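PDB 1YSP: HTH-type transcriptional regulator KdgR from Escherichia coli, which represses transcription of the genes for uptake and breakdown of 2-keto-3-deoxygluconate, and is represented here by its C-terminal IclR-type effector domain. Local coordinates for residues A[84-96]-A[112-124]. Sequence-based numbering, arbitrary orientation. Where two conformers were deposited one is given.
Sequences EYKRSTERTITST and GEDNEEQEEGLRC
Two threonine hydroxyls carry the direct hydrogen bonds, each donating to a backbone carbonyl across the contact. Thr89 OG1 lies 2.7 Å from Glu116 O, at a C=O...donor angle of 141°. Thr92 OG1 lies 2.6 Å from Glu117 O, at 145°; both donors sit in the carbonyl plane on a lone pair. The same hydroxyls tie up their own type I turn, Thr89–Thr92: Thr89 OG1 accepts from Arg91 N as an ST turn, and Thr92 OG1 from Thr89 N. With chi1 at 71°, Thr89 OG1 stands between its backbone N and carbonyl carbon, while CG2 packs over the Gln118–Glu119 peptide, 3.8 Å from Glu119 N. A valine here would probably leave Glu116 O without its hydroxyl donor and the Arg91 amide without its acceptor.

Three waters extend the polar network. One donates to Glu116 O and, in the Glu90 conformer given, to OE1; another joins Arg91 NH2 to Glu117 OE2, and a third links Ile93 N to Glu117 OE1, which also forms a salt bridge with Lys65.

Asn115 ND2 lies over one face of the Arg91 guanidinium, 3.3 Å from NH2; both are donors, so the amide nitrogen rests there without a hydrogen bond. Glu117 CG packs against Arg91 O at 3.5 Å.

Within the IclR C-terminal effector domain, of the GAF clan, the contact joins the loop between helices 73-80 and 96-109 to the loop of the hairpin formed by strands 112-115 and 123-130, the first of them an edge strand of the antiparallel sheet, while Ile93 packs back onto helix 96-109.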
# COMPACT_ATOMS: atom_id res chain seq x y z
N GLU A 84 -16.81 -6.91 -6.69
CA GLU A 84 -17.50 -7.96 -5.93
C GLU A 84 -16.66 -8.30 -4.68
O GLU A 84 -15.57 -8.91 -4.75
CB GLU A 84 -17.76 -9.22 -6.77
CG GLU A 84 -18.42 -10.42 -5.97
CD GLU A 84 -18.94 -11.54 -6.87
OE1 GLU A 84 -19.93 -12.26 -6.50
OE2 GLU A 84 -18.34 -11.67 -7.97
N TYR A 85 -17.13 -7.87 -3.52
CA TYR A 85 -16.33 -8.13 -2.31
C TYR A 85 -16.33 -9.62 -1.97
O TYR A 85 -17.34 -10.28 -2.07
CB TYR A 85 -16.88 -7.27 -1.14
CG TYR A 85 -16.62 -5.79 -1.30
CD1 TYR A 85 -15.46 -5.23 -0.78
CD2 TYR A 85 -17.54 -4.95 -1.94
CE1 TYR A 85 -15.20 -3.90 -0.86
CE2 TYR A 85 -17.29 -3.59 -2.07
CZ TYR A 85 -16.10 -3.07 -1.53
OH TYR A 85 -15.78 -1.75 -1.55
N LYS A 86 -15.18 -10.14 -1.57
CA LYS A 86 -15.03 -11.52 -1.14
C LYS A 86 -14.36 -11.59 0.24
O LYS A 86 -13.36 -10.92 0.50
CB LYS A 86 -14.22 -12.29 -2.21
CG LYS A 86 -14.94 -12.25 -3.54
CD LYS A 86 -14.34 -13.18 -4.56
CE LYS A 86 -15.11 -13.00 -5.84
NZ LYS A 86 -14.79 -14.09 -6.83
N ARG A 87 -14.92 -12.39 1.15
CA ARG A 87 -14.38 -12.54 2.48
C ARG A 87 -13.27 -13.59 2.44
O ARG A 87 -13.55 -14.81 2.38
CB ARG A 87 -15.49 -12.99 3.45
CG ARG A 87 -15.06 -12.94 4.92
CD ARG A 87 -15.53 -11.65 5.57
NE ARG A 87 -15.30 -11.68 7.01
CZ ARG A 87 -16.26 -11.84 7.92
NH1 ARG A 87 -17.52 -11.97 7.53
NH2 ARG A 87 -15.96 -11.86 9.20
N SER A 88 -12.02 -13.13 2.45
CA SER A 88 -10.86 -14.07 2.45
C SER A 88 -10.59 -14.62 3.81
O SER A 88 -10.29 -15.80 3.99
CB SER A 88 -9.60 -13.40 1.89
OG SER A 88 -9.76 -13.22 0.51
N THR A 89 -10.68 -13.76 4.80
CA THR A 89 -10.37 -14.13 6.14
C THR A 89 -11.39 -13.46 7.03
O THR A 89 -12.18 -12.58 6.58
CB THR A 89 -8.94 -13.61 6.58
OG1 THR A 89 -9.00 -12.20 6.73
CG2 THR A 89 -7.84 -14.00 5.60
N GLU A 90 -11.27 -13.81 8.30
CA GLU A 90 -12.03 -13.21 9.38
C GLU A 90 -11.98 -11.67 9.35
O GLU A 90 -12.97 -10.97 9.67
CB GLU A 90 -11.46 -13.78 10.69
CG GLU A 90 -11.18 -15.32 10.64
CD GLU A 90 -10.02 -15.75 9.71
OE1 GLU A 90 -8.97 -15.08 9.70
OE2 GLU A 90 -10.16 -16.75 8.99
N ARG A 91 -10.82 -11.12 8.99
CA ARG A 91 -10.60 -9.67 9.09
C ARG A 91 -10.87 -8.85 7.83
O ARG A 91 -10.81 -7.60 7.87
CB ARG A 91 -9.16 -9.40 9.56
CG ARG A 91 -8.91 -9.81 11.02
CD ARG A 91 -7.52 -9.38 11.49
NE ARG A 91 -7.44 -7.91 11.60
CZ ARG A 91 -7.66 -7.21 12.71
NH1 ARG A 91 -7.96 -7.82 13.86
NH2 ARG A 91 -7.57 -5.88 12.69
N THR A 92 -11.14 -9.53 6.72
CA THR A 92 -11.35 -8.83 5.45
C THR A 92 -12.51 -7.85 5.56
O THR A 92 -13.58 -8.20 6.16
CB THR A 92 -11.66 -9.78 4.27
OG1 THR A 92 -10.74 -10.87 4.25
CG2 THR A 92 -11.55 -8.95 2.95
N ILE A 93 -12.31 -6.63 5.03
CA ILE A 93 -13.34 -5.59 4.98
C ILE A 93 -14.15 -5.88 3.69
O ILE A 93 -13.56 -5.90 2.60
CB ILE A 93 -12.74 -4.13 4.87
CG1 ILE A 93 -11.93 -3.76 6.13
CG2 ILE A 93 -13.86 -3.14 4.63
CD1 ILE A 93 -10.68 -2.90 5.82
N THR A 94 -15.47 -6.05 3.78
CA THR A 94 -16.20 -6.59 2.61
C THR A 94 -17.42 -5.78 2.18
O THR A 94 -18.36 -6.35 1.55
CB THR A 94 -16.61 -8.08 2.86
OG1 THR A 94 -17.33 -8.18 4.10
CG2 THR A 94 -15.33 -8.95 2.97
N SER A 95 -17.40 -4.46 2.41
CA SER A 95 -18.32 -3.56 1.71
C SER A 95 -17.69 -2.19 1.55
O SER A 95 -16.81 -1.81 2.34
CB SER A 95 -19.64 -3.38 2.47
OG SER A 95 -19.48 -2.84 3.79
N THR A 96 -18.21 -1.41 0.60
CA THR A 96 -17.75 -0.00 0.47
C THR A 96 -18.07 0.77 1.72
O THR A 96 -17.25 1.58 2.18
CB THR A 96 -18.38 0.64 -0.76
OG1 THR A 96 -18.00 -0.16 -1.89
CG2 THR A 96 -17.93 2.10 -0.95
N GLY A 112 -1.42 2.75 5.32
CA GLY A 112 -2.52 1.77 5.22
C GLY A 112 -1.95 0.43 5.60
O GLY A 112 -0.73 0.22 5.56
N GLU A 113 -2.83 -0.48 6.01
CA GLU A 113 -2.34 -1.80 6.41
C GLU A 113 -3.20 -2.88 5.85
O GLU A 113 -4.39 -2.64 5.48
CB GLU A 113 -2.34 -1.96 7.93
CG GLU A 113 -1.29 -1.26 8.74
CD GLU A 113 -1.46 -1.62 10.25
OE1 GLU A 113 -2.12 -0.85 11.01
OE2 GLU A 113 -0.93 -2.67 10.66
N ASP A 114 -2.63 -4.08 5.78
CA ASP A 114 -3.35 -5.31 5.54
C ASP A 114 -2.97 -6.16 6.73
O ASP A 114 -1.86 -6.68 6.76
CB ASP A 114 -2.87 -5.97 4.23
CG ASP A 114 -3.24 -7.48 4.15
OD1 ASP A 114 -4.10 -7.99 4.92
OD2 ASP A 114 -2.69 -8.17 3.31
N ASN A 115 -3.86 -6.26 7.71
CA ASN A 115 -3.62 -7.05 8.90
C ASN A 115 -4.35 -8.39 8.80
O ASN A 115 -5.51 -8.54 9.24
CB ASN A 115 -4.02 -6.24 10.13
CG ASN A 115 -3.72 -6.96 11.43
OD1 ASN A 115 -3.03 -7.97 11.44
ND2 ASN A 115 -4.28 -6.45 12.53
N GLU A 116 -3.70 -9.34 8.15
CA GLU A 116 -4.29 -10.65 7.82
C GLU A 116 -5.69 -10.55 7.21
O GLU A 116 -6.63 -11.30 7.57
CB GLU A 116 -4.32 -11.55 9.07
CG GLU A 116 -2.94 -11.76 9.69
CD GLU A 116 -3.04 -12.65 10.97
OE1 GLU A 116 -3.34 -12.12 12.06
OE2 GLU A 116 -2.79 -13.85 10.82
N GLU A 117 -5.84 -9.58 6.30
CA GLU A 117 -7.07 -9.39 5.55
C GLU A 117 -7.11 -10.19 4.25
O GLU A 117 -8.18 -10.53 3.77
CB GLU A 117 -7.28 -7.88 5.30
CG GLU A 117 -7.59 -7.12 6.58
CD GLU A 117 -7.29 -5.65 6.47
OE1 GLU A 117 -7.84 -5.02 5.55
OE2 GLU A 117 -6.43 -5.16 7.22
N GLN A 118 -5.94 -10.49 3.66
CA GLN A 118 -5.88 -11.36 2.47
C GLN A 118 -5.59 -12.82 2.81
O GLN A 118 -6.18 -13.73 2.21
CB GLN A 118 -4.78 -10.90 1.51
CG GLN A 118 -5.04 -9.67 0.75
CD GLN A 118 -4.03 -9.51 -0.38
OE1 GLN A 118 -4.36 -9.69 -1.54
NE2 GLN A 118 -2.79 -9.18 -0.03
N GLU A 119 -4.70 -13.02 3.76
CA GLU A 119 -4.18 -14.35 4.06
C GLU A 119 -3.82 -14.40 5.53
O GLU A 119 -3.17 -13.48 6.05
CB GLU A 119 -2.94 -14.61 3.20
CG GLU A 119 -2.61 -16.07 3.00
CD GLU A 119 -1.61 -16.26 1.87
OE1 GLU A 119 -0.79 -17.20 1.97
OE2 GLU A 119 -1.63 -15.46 0.91
N GLU A 120 -4.28 -15.43 6.21
CA GLU A 120 -3.84 -15.63 7.60
C GLU A 120 -2.30 -15.64 7.64
O GLU A 120 -1.64 -16.15 6.74
CB GLU A 120 -4.42 -16.91 8.22
CG GLU A 120 -5.94 -16.89 8.35
CD GLU A 120 -6.68 -17.28 7.06
OE1 GLU A 120 -6.05 -17.36 5.96
OE2 GLU A 120 -7.92 -17.52 7.16
N GLY A 121 -1.75 -14.99 8.65
CA GLY A 121 -0.31 -15.00 8.84
C GLY A 121 0.46 -14.03 7.98
O GLY A 121 1.70 -13.98 8.06
N LEU A 122 -0.25 -13.24 7.16
CA LEU A 122 0.43 -12.22 6.32
C LEU A 122 0.01 -10.78 6.72
O LEU A 122 -1.19 -10.48 6.79
CB LEU A 122 0.16 -12.48 4.82
CG LEU A 122 0.54 -11.42 3.76
CD1 LEU A 122 2.04 -11.55 3.45
CD2 LEU A 122 -0.28 -11.55 2.46
N ARG A 123 0.99 -9.92 7.00
CA ARG A 123 0.66 -8.53 7.29
C ARG A 123 1.51 -7.62 6.41
O ARG A 123 2.66 -7.95 6.13
CB ARG A 123 0.84 -8.20 8.76
CG ARG A 123 0.25 -6.84 9.06
CD ARG A 123 0.69 -6.18 10.34
NE ARG A 123 0.10 -6.71 11.55
CZ ARG A 123 -0.47 -5.97 12.50
NH1 ARG A 123 -0.60 -4.64 12.38
NH2 ARG A 123 -0.92 -6.56 13.59
N CYS A 124 0.92 -6.51 5.97
CA CYS A 124 1.62 -5.54 5.12
C CYS A 124 1.32 -4.14 5.61
O CYS A 124 0.26 -3.88 6.24
CB CYS A 124 1.20 -5.71 3.64
SG CYS A 124 1.84 -7.25 2.90
O HOH W 1 -7.61 -13.00 9.44
O HOH W 2 -7.49 -5.39 9.86
O HOH W 3 -9.89 -5.90 4.05